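Local atomic coordinates of SJCHGC06286 protein (Schistosoma japonicum, PDB entry 3QBR), a protein that probably regulates apoptosis as a Bcl-2 family member, its helical domain binding BH3 segments of partner proteins. Residues Thr21-His26 / Thr53-Gly58; His63-Leu68 / Arg121-Phe126. All coordinates share one frame; numbering follows the deposited sequence.

Contact 1: residues Thr21-His26 / Thr53-Gly58; sequences TSTLCH and TCVPNG
Thr53 meets the helical segment 21-26 through its backbone: its N lies 3.4 Å from Thr23 OG1, a weak, bent hydrogen bond (140° at the hydrogen). The Thr23 hydroxyl has a stronger partner one helical turn back, the carbonyl of Leu19, so it donates within its own helix while accepting from the loop. The Thr23 methyl CG2 also faces this residue, 3.6 Å from Thr53 O. Cys54 points its side chain away from the helix; it has been observed in an interchain disulfide. Val55 makes the apolar part of the contact with both branches. Its CG2 sits 4.0 Å from Thr23 CG2 as the two side chains slide past each other in opposite senses, while CG1, anti to the backbone N (chi1 176°), lies 4.4 Å from Leu24 CG. Pro56 and Asn57 then form the corner of a type II beta turn, closed by Gly58 N bonding to Val55 O at 3.0 Å, and Asn57 ND2 reaches Ser171 OG. The loop thus runs along one flank of helix 17-31 and turns into helix 58-79, whose Ile61 and Ile62 touch Leu24.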
ATOM      1  N   THR A  21      10.286   2.256   5.973  1.00 55.39           N
ATOM      2  CA  THR A  21       8.947   1.975   5.452  1.00 50.19           C
ATOM      3  C   THR A  21       8.965   1.827   3.935  1.00 49.95           C
ATOM      4  O   THR A  21       8.256   1.004   3.353  1.00 57.18           O
ATOM      5  CB  THR A  21       7.874   3.015   5.880  1.00 55.24           C
ATOM      6  OG1 THR A  21       7.779   4.036   4.897  1.00 64.89           O
ATOM      7  CG2 THR A  21       8.204   3.637   7.213  1.00 51.75           C
ATOM      8  N   SER A  22       9.786   2.630   3.296  1.00 45.12           N
ATOM      9  CA  SER A  22      10.028   2.496   1.866  1.00 54.98           C
ATOM     10  C   SER A  22      10.470   1.067   1.475  1.00 52.11           C
ATOM     11  O   SER A  22       9.890   0.440   0.580  1.00 52.36           O
ATOM     12  CB  SER A  22      11.069   3.544   1.431  1.00 49.47           C
ATOM     13  OG  SER A  22      11.368   3.424   0.062  1.00 52.06           O
ATOM     14  N   THR A  23      11.481   0.553   2.168  1.00 44.23           N
ATOM     15  CA  THR A  23      12.013  -0.781   1.896  1.00 43.69           C
ATOM     16  C   THR A  23      10.939  -1.863   2.047  1.00 46.06           C
ATOM     17  O   THR A  23      10.944  -2.868   1.325  1.00 42.95           O
ATOM     18  CB  THR A  23      13.229  -1.115   2.818  1.00 47.17           C
ATOM     19  OG1 THR A  23      14.293  -0.175   2.613  1.00 53.66           O
ATOM     20  CG2 THR A  23      13.727  -2.509   2.551  1.00 41.97           C
ATOM     21  N   LEU A  24      10.015  -1.661   2.986  1.00 41.88           N
ATOM     22  CA  LEU A  24       8.940  -2.638   3.187  1.00 41.56           C
ATOM     23  C   LEU A  24       7.993  -2.666   2.005  1.00 45.47           C
ATOM     24  O   LEU A  24       7.529  -3.734   1.599  1.00 50.15           O
ATOM     25  CB  LEU A  24       8.149  -2.331   4.436  1.00 45.14           C
ATOM     26  CG  LEU A  24       8.422  -3.213   5.638  1.00 52.55           C
ATOM     27  CD1 LEU A  24       7.530  -2.725   6.790  1.00 54.91           C
ATOM     28  CD2 LEU A  24       8.161  -4.686   5.285  1.00 46.63           C
ATOM     29  N   CYS A  25       7.709  -1.487   1.454  1.00 36.82           N
ATOM     30  CA  CYS A  25       6.832  -1.416   0.296  1.00 45.39           C
ATOM     31  C   CYS A  25       7.403  -2.165  -0.873  1.00 52.12           C
ATOM     32  O   CYS A  25       6.711  -3.019  -1.432  1.00 45.76           O
ATOM     33  CB  CYS A  25       6.554   0.019  -0.122  1.00 54.57           C
ATOM     34  SG  CYS A  25       5.564   0.833   1.079  1.00 56.30           S
ATOM     35  N   HIS A  26       8.645  -1.831  -1.254  1.00 44.33           N
ATOM     36  CA  HIS A  26       9.363  -2.601  -2.290  1.00 40.27           C
ATOM     37  C   HIS A  26       9.298  -4.132  -2.069  1.00 41.33           C
ATOM     38  O   HIS A  26       8.772  -4.865  -2.906  1.00 48.54           O
ATOM     39  CB  HIS A  26      10.805  -2.108  -2.451  1.00 39.05           C
ATOM     40  CG  HIS A  26      10.906  -0.707  -2.963  1.00 55.78           C
ATOM     41  ND1 HIS A  26      10.471  -0.340  -4.219  1.00 69.30           N
ATOM     42  CD2 HIS A  26      11.386   0.421  -2.393  1.00 58.57           C
ATOM     43  CE1 HIS A  26      10.678   0.952  -4.400  1.00 61.20           C
ATOM     44  NE2 HIS A  26      11.236   1.436  -3.307  1.00 57.66           N
ATOM     45  N   THR A  53      17.559   0.000   3.359  1.00 69.13           N
ATOM     46  CA  THR A  53      18.177  -0.543   4.551  1.00 76.63           C
ATOM     47  C   THR A  53      17.693  -1.954   4.773  1.00 71.47           C
ATOM     48  O   THR A  53      17.040  -2.558   3.928  1.00 75.06           O
ATOM     49  CB  THR A  53      17.837   0.265   5.798  1.00 79.79           C
ATOM     50  OG1 THR A  53      16.431   0.179   6.040  1.00 77.90           O
ATOM     51  CG2 THR A  53      18.231   1.709   5.598  1.00 88.79           C
ATOM     52  N   CYS A  54      18.035  -2.473   5.932  1.00 66.77           N
ATOM     53  CA  CYS A  54      17.582  -3.772   6.350  1.00 62.83           C
ATOM     54  C   CYS A  54      16.535  -3.506   7.424  1.00 56.66           C
ATOM     55  O   CYS A  54      16.782  -2.767   8.379  1.00 56.96           O
ATOM     56  CB  CYS A  54      18.775  -4.585   6.885  1.00 61.89           C
ATOM     57  SG  CYS A  54      18.405  -5.876   8.102  1.00 83.69           S
ATOM     58  N   VAL A  55      15.362  -4.099   7.255  1.00 57.80           N
ATOM     59  CA  VAL A  55      14.265  -3.927   8.208  1.00 57.57           C
ATOM     60  C   VAL A  55      14.297  -5.042   9.241  1.00 58.14           C
ATOM     61  O   VAL A  55      14.420  -6.215   8.886  1.00 61.81           O
ATOM     62  CB  VAL A  55      12.890  -3.924   7.490  1.00 55.14           C
ATOM     63  CG1 VAL A  55      11.743  -3.838   8.504  1.00 52.67           C
ATOM     64  CG2 VAL A  55      12.828  -2.778   6.467  1.00 51.36           C
ATOM     65  N   PRO A  56      14.217  -4.680  10.530  1.00 55.45           N
ATOM     66  CA  PRO A  56      14.252  -5.722  11.563  1.00 60.90           C
ATOM     67  C   PRO A  56      12.982  -6.567  11.550  1.00 60.01           C
ATOM     68  O   PRO A  56      11.883  -6.020  11.613  1.00 60.53           O
ATOM     69  CB  PRO A  56      14.370  -4.932  12.870  1.00 53.39           C
ATOM     70  CG  PRO A  56      14.839  -3.569  12.463  1.00 47.41           C
ATOM     71  CD  PRO A  56      14.343  -3.319  11.084  1.00 44.89           C
ATOM     72  N   ASN A  57      13.132  -7.885  11.469  1.00 53.34           N
ATOM     73  CA  ASN A  57      11.982  -8.775  11.402  1.00 49.44           C
ATOM     74  C   ASN A  57      11.316  -8.711  10.054  1.00 50.53           C
ATOM     75  O   ASN A  57      10.251  -9.284   9.856  1.00 56.83           O
ATOM     76  CB  ASN A  57      10.988  -8.419  12.483  1.00 51.10           C
ATOM     77  CG  ASN A  57      11.603  -8.482  13.849  1.00 61.85           C
ATOM     78  OD1 ASN A  57      12.606  -9.171  14.045  1.00 59.36           O
ATOM     79  ND2 ASN A  57      11.021  -7.761  14.810  1.00 66.63           N
ATOM     80  N   GLY A  58      11.966  -8.003   9.130  1.00 49.14           N
ATOM     81  CA  GLY A  58      11.467  -7.819   7.783  1.00 43.19           C
ATOM     82  C   GLY A  58      10.700  -9.003   7.222  1.00 40.80           C
ATOM     83  O   GLY A  58       9.618  -8.838   6.662  1.00 40.03           O
TER

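Contact 2: residues His63-Leu68 / Arg121-Phe126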
ATOM      1  N   HIS A  63       5.566 -11.586   5.678  1.00 42.04           N
ATOM      2  CA  HIS A  63       4.658 -12.728   5.814  1.00 45.73           C
ATOM      3  C   HIS A  63       3.280 -12.328   6.382  1.00 52.09           C
ATOM      4  O   HIS A  63       2.228 -12.676   5.821  1.00 51.38           O
ATOM      5  CB  HIS A  63       5.277 -13.838   6.672  1.00 41.69           C
ATOM      6  CG  HIS A  63       6.397 -14.570   6.003  1.00 75.48           C
ATOM      7  ND1 HIS A  63       6.449 -14.784   4.638  1.00 84.30           N
ATOM      8  CD2 HIS A  63       7.513 -15.159   6.511  1.00 91.03           C
ATOM      9  CE1 HIS A  63       7.548 -15.453   4.335  1.00 88.22           C
ATOM     10  NE2 HIS A  63       8.208 -15.697   5.455  1.00 95.32           N
ATOM     11  N   SER A  64       3.296 -11.595   7.492  1.00 45.21           N
ATOM     12  CA  SER A  64       2.075 -11.085   8.083  1.00 45.90           C
ATOM     13  C   SER A  64       1.302 -10.310   7.052  1.00 49.73           C
ATOM     14  O   SER A  64       0.100 -10.503   6.907  1.00 58.50           O
ATOM     15  CB  SER A  64       2.371 -10.181   9.280  1.00 48.75           C
ATOM     16  OG  SER A  64       2.773 -10.954  10.389  1.00 51.99           O
ATOM     17  N   LEU A  65       1.981  -9.425   6.338  1.00 48.37           N
ATOM     18  CA  LEU A  65       1.281  -8.573   5.380  1.00 50.56           C
ATOM     19  C   LEU A  65       0.634  -9.373   4.256  1.00 46.21           C
ATOM     20  O   LEU A  65      -0.407  -8.983   3.732  1.00 55.69           O
ATOM     21  CB  LEU A  65       2.224  -7.544   4.787  1.00 39.25           C
ATOM     22  CG  LEU A  65       2.346  -6.268   5.571  1.00 38.08           C
ATOM     23  CD1 LEU A  65       3.404  -5.446   4.886  1.00 43.35           C
ATOM     24  CD2 LEU A  65       0.983  -5.546   5.585  1.00 37.91           C
ATOM     25  N   LEU A  66       1.270 -10.476   3.869  1.00 42.03           N
ATOM     26  CA  LEU A  66       0.736 -11.308   2.799  1.00 48.42           C
ATOM     27  C   LEU A  66      -0.527 -11.965   3.316  1.00 51.12           C
ATOM     28  O   LEU A  66      -1.553 -11.995   2.637  1.00 53.06           O
ATOM     29  CB  LEU A  66       1.747 -12.362   2.294  1.00 33.31           C
ATOM     30  CG  LEU A  66       2.920 -11.854   1.434  1.00 44.31           C
ATOM     31  CD1 LEU A  66       4.016 -12.886   1.362  1.00 51.41           C
ATOM     32  CD2 LEU A  66       2.514 -11.462   0.047  1.00 40.66           C
ATOM     33  N   GLN A  67      -0.460 -12.480   4.531  1.00 45.19           N
ATOM     34  CA  GLN A  67      -1.656 -13.058   5.106  1.00 44.98           C
ATOM     35  C   GLN A  67      -2.790 -12.021   5.185  1.00 42.62           C
ATOM     36  O   GLN A  67      -3.901 -12.286   4.748  1.00 47.19           O
ATOM     37  CB  GLN A  67      -1.350 -13.653   6.462  1.00 37.77           C
ATOM     38  CG  GLN A  67      -2.578 -14.229   7.156  1.00 44.66           C
ATOM     39  CD  GLN A  67      -2.336 -14.378   8.638  1.00 52.94           C
ATOM     40  OE1 GLN A  67      -1.547 -15.222   9.054  1.00 53.48           O
ATOM     41  NE2 GLN A  67      -2.979 -13.524   9.445  1.00 55.38           N
ATOM     42  N   LEU A  68      -2.472 -10.831   5.686  1.00 46.11           N
ATOM     43  CA  LEU A  68      -3.451  -9.786   5.973  1.00 49.76           C
ATOM     44  C   LEU A  68      -3.967  -9.060   4.729  1.00 54.67           C
ATOM     45  O   LEU A  68      -5.114  -8.629   4.705  1.00 58.10           O
ATOM     46  CB  LEU A  68      -2.862  -8.765   6.961  1.00 46.18           C
ATOM     47  CG  LEU A  68      -2.572  -9.211   8.401  1.00 50.56           C
ATOM     48  CD1 LEU A  68      -1.730  -8.164   9.132  1.00 45.44           C
ATOM     49  CD2 LEU A  68      -3.839  -9.484   9.179  1.00 48.00           C
ATOM     50  N   ARG A 121      -6.353  -0.611   8.956  1.00 43.39           N
ATOM     51  CA  ARG A 121      -6.365   0.461   7.979  1.00 50.82           C
ATOM     52  C   ARG A 121      -5.003   0.602   7.300  1.00 56.26           C
ATOM     53  O   ARG A 121      -4.916   1.043   6.141  1.00 55.86           O
ATOM     54  CB  ARG A 121      -6.749   1.791   8.650  1.00 51.59           C
ATOM     55  CG  ARG A 121      -8.242   1.976   8.857  1.00 56.66           C
ATOM     56  CD  ARG A 121      -8.565   3.056   9.920  1.00 59.97           C
ATOM     57  NE  ARG A 121      -9.987   3.028  10.232  1.00 61.26           N
ATOM     58  CZ  ARG A 121     -10.863   3.958   9.867  1.00 62.60           C
ATOM     59  NH1 ARG A 121     -10.468   5.044   9.212  1.00 63.36           N
ATOM     60  NH2 ARG A 121     -12.144   3.793  10.172  1.00 56.54           N
ATOM     61  N   ILE A 122      -3.942   0.251   8.027  1.00 43.27           N
ATOM     62  CA  ILE A 122      -2.605   0.310   7.451  1.00 45.09           C
ATOM     63  C   ILE A 122      -2.468  -0.788   6.377  1.00 45.57           C
ATOM     64  O   ILE A 122      -2.099  -0.513   5.227  1.00 41.58           O
ATOM     65  CB  ILE A 122      -1.518   0.275   8.561  1.00 46.72           C
ATOM     66  CG1 ILE A 122      -1.449   1.644   9.243  1.00 54.71           C
ATOM     67  CG2 ILE A 122      -0.164  -0.089   8.000  1.00 40.14           C
ATOM     68  CD1 ILE A 122      -0.787   1.631  10.624  1.00 58.30           C
ATOM     69  N   VAL A 123      -2.820  -2.011   6.754  1.00 45.71           N
ATOM     70  CA  VAL A 123      -2.976  -3.118   5.818  1.00 50.83           C
ATOM     71  C   VAL A 123      -3.685  -2.700   4.543  1.00 51.51           C
ATOM     72  O   VAL A 123      -3.235  -2.985   3.426  1.00 47.28           O
ATOM     73  CB  VAL A 123      -3.800  -4.250   6.440  1.00 45.91           C
ATOM     74  CG1 VAL A 123      -4.315  -5.148   5.355  1.00 48.61           C
ATOM     75  CG2 VAL A 123      -2.969  -5.030   7.443  1.00 38.66           C
ATOM     76  N   ALA A 124      -4.809  -2.024   4.713  1.00 48.61           N
ATOM     77  CA  ALA A 124      -5.574  -1.563   3.570  1.00 50.66           C
ATOM     78  C   ALA A 124      -4.745  -0.645   2.668  1.00 43.95           C
ATOM     79  O   ALA A 124      -4.943  -0.621   1.468  1.00 54.02           O
ATOM     80  CB  ALA A 124      -6.852  -0.871   4.041  1.00 55.56           C
ATOM     81  N   MET A 125      -3.821   0.115   3.239  1.00 44.42           N
ATOM     82  CA  MET A 125      -2.936   0.974   2.436  1.00 46.26           C
ATOM     83  C   MET A 125      -1.958   0.156   1.561  1.00 50.15           C
ATOM     84  O   MET A 125      -1.726   0.489   0.399  1.00 54.36           O
ATOM     85  CB  MET A 125      -2.161   1.929   3.347  1.00 41.76           C
ATOM     86  CG  MET A 125      -1.120   2.777   2.647  1.00 38.53           C
ATOM     87  SD  MET A 125      -0.074   3.750   3.758  1.00 48.39           S
ATOM     88  CE  MET A 125       0.470   2.505   4.909  1.00 50.98           C
ATOM     89  N   PHE A 126      -1.393  -0.916   2.114  1.00 43.18           N
ATOM     90  CA  PHE A 126      -0.554  -1.797   1.313  1.00 47.60           C
ATOM     91  C   PHE A 126      -1.343  -2.558   0.255  1.00 49.97           C
ATOM     92  O   PHE A 126      -0.854  -2.746  -0.863  1.00 49.24           O
ATOM     93  CB  PHE A 126       0.218  -2.799   2.178  1.00 42.59           C
ATOM     94  CG  PHE A 126       1.308  -2.173   3.018  1.00 48.40           C
ATOM     95  CD1 PHE A 126       2.614  -2.081   2.536  1.00 61.44           C
ATOM     96  CD2 PHE A 126       1.033  -1.679   4.293  1.00 45.59           C
ATOM     97  CE1 PHE A 126       3.647  -1.502   3.313  1.00 60.16           C
ATOM     98  CE2 PHE A 126       2.049  -1.098   5.075  1.00 54.78           C
ATOM     99  CZ  PHE A 126       3.368  -1.012   4.583  1.00 49.08           C
TER
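Leu65 covers one face of the Phe126 ring. Its CD1 stands 4.1 Å from the ring centroid and only 8° off the ring normal, a CH-pi contact directed at the middle of the face, while the other methyl, CD2, lies 4.1 Å from Phe126 CD2. The two side chains cross at about a right angle. Phe126 CG lies anti to its own carbonyl carbon (chi1 -70°), which directs the ring toward helix 63-68; Ile122 CG2, one turn earlier, meets the ring at its edge, in plane. Leu65 CD2 also borders Val123, with CG2 at 4.4 Å, and so touches both Val123 and Phe126.

One turn on along helix 58-79 and one turn back along helix 119-137, Leu68 meets Val123, again at about a right angle. Val123 CG2 lies 3.8 Å from Leu68 CB and equally close to Leu68 CD1, and Val123 CG1 lies 3.6 Å from Leu68 O. The four side chains are buried and the side-chain contacts are all apolar. The segment axes approach to 10.1 Å and cross at -88°, so the helices touch over a short patch.

Arg121 ends an Asn-Trp-Gly-Arg sequence, the BH1 signature, and its NH2 forms a salt bridge outside this contact, with an acidic side chain on a bound chain of another protein; Leu68 packs on an aromatic side chain of that chain. This arrangement is characteristic of the Bcl-2 fold, in which a central hydrophobic helix, here helix 119-137, underlies the BH3-binding groove.

Helix 58-79 takes part in both contacts: the loop of contact 1 leads into its start, and contact 2 packs its first half against helix 119-137. Contact 2 is fully buried and apolar in all its side-chain contacts, built on aliphatic and aromatic side chains. Contact 1 lies nearer the surface, only partly buried, and mixes a weak backbone-to-hydroxyl bond with a small valine-centred patch. Both bury 204 Å², yet one joins a loop to a helix and the other two helices. The centres of contact 1 and contact 2 are about 14 Å apart. The two meet where Cys25 SG of helix 17-31 packs 3.8 Å from Phe126 CE1.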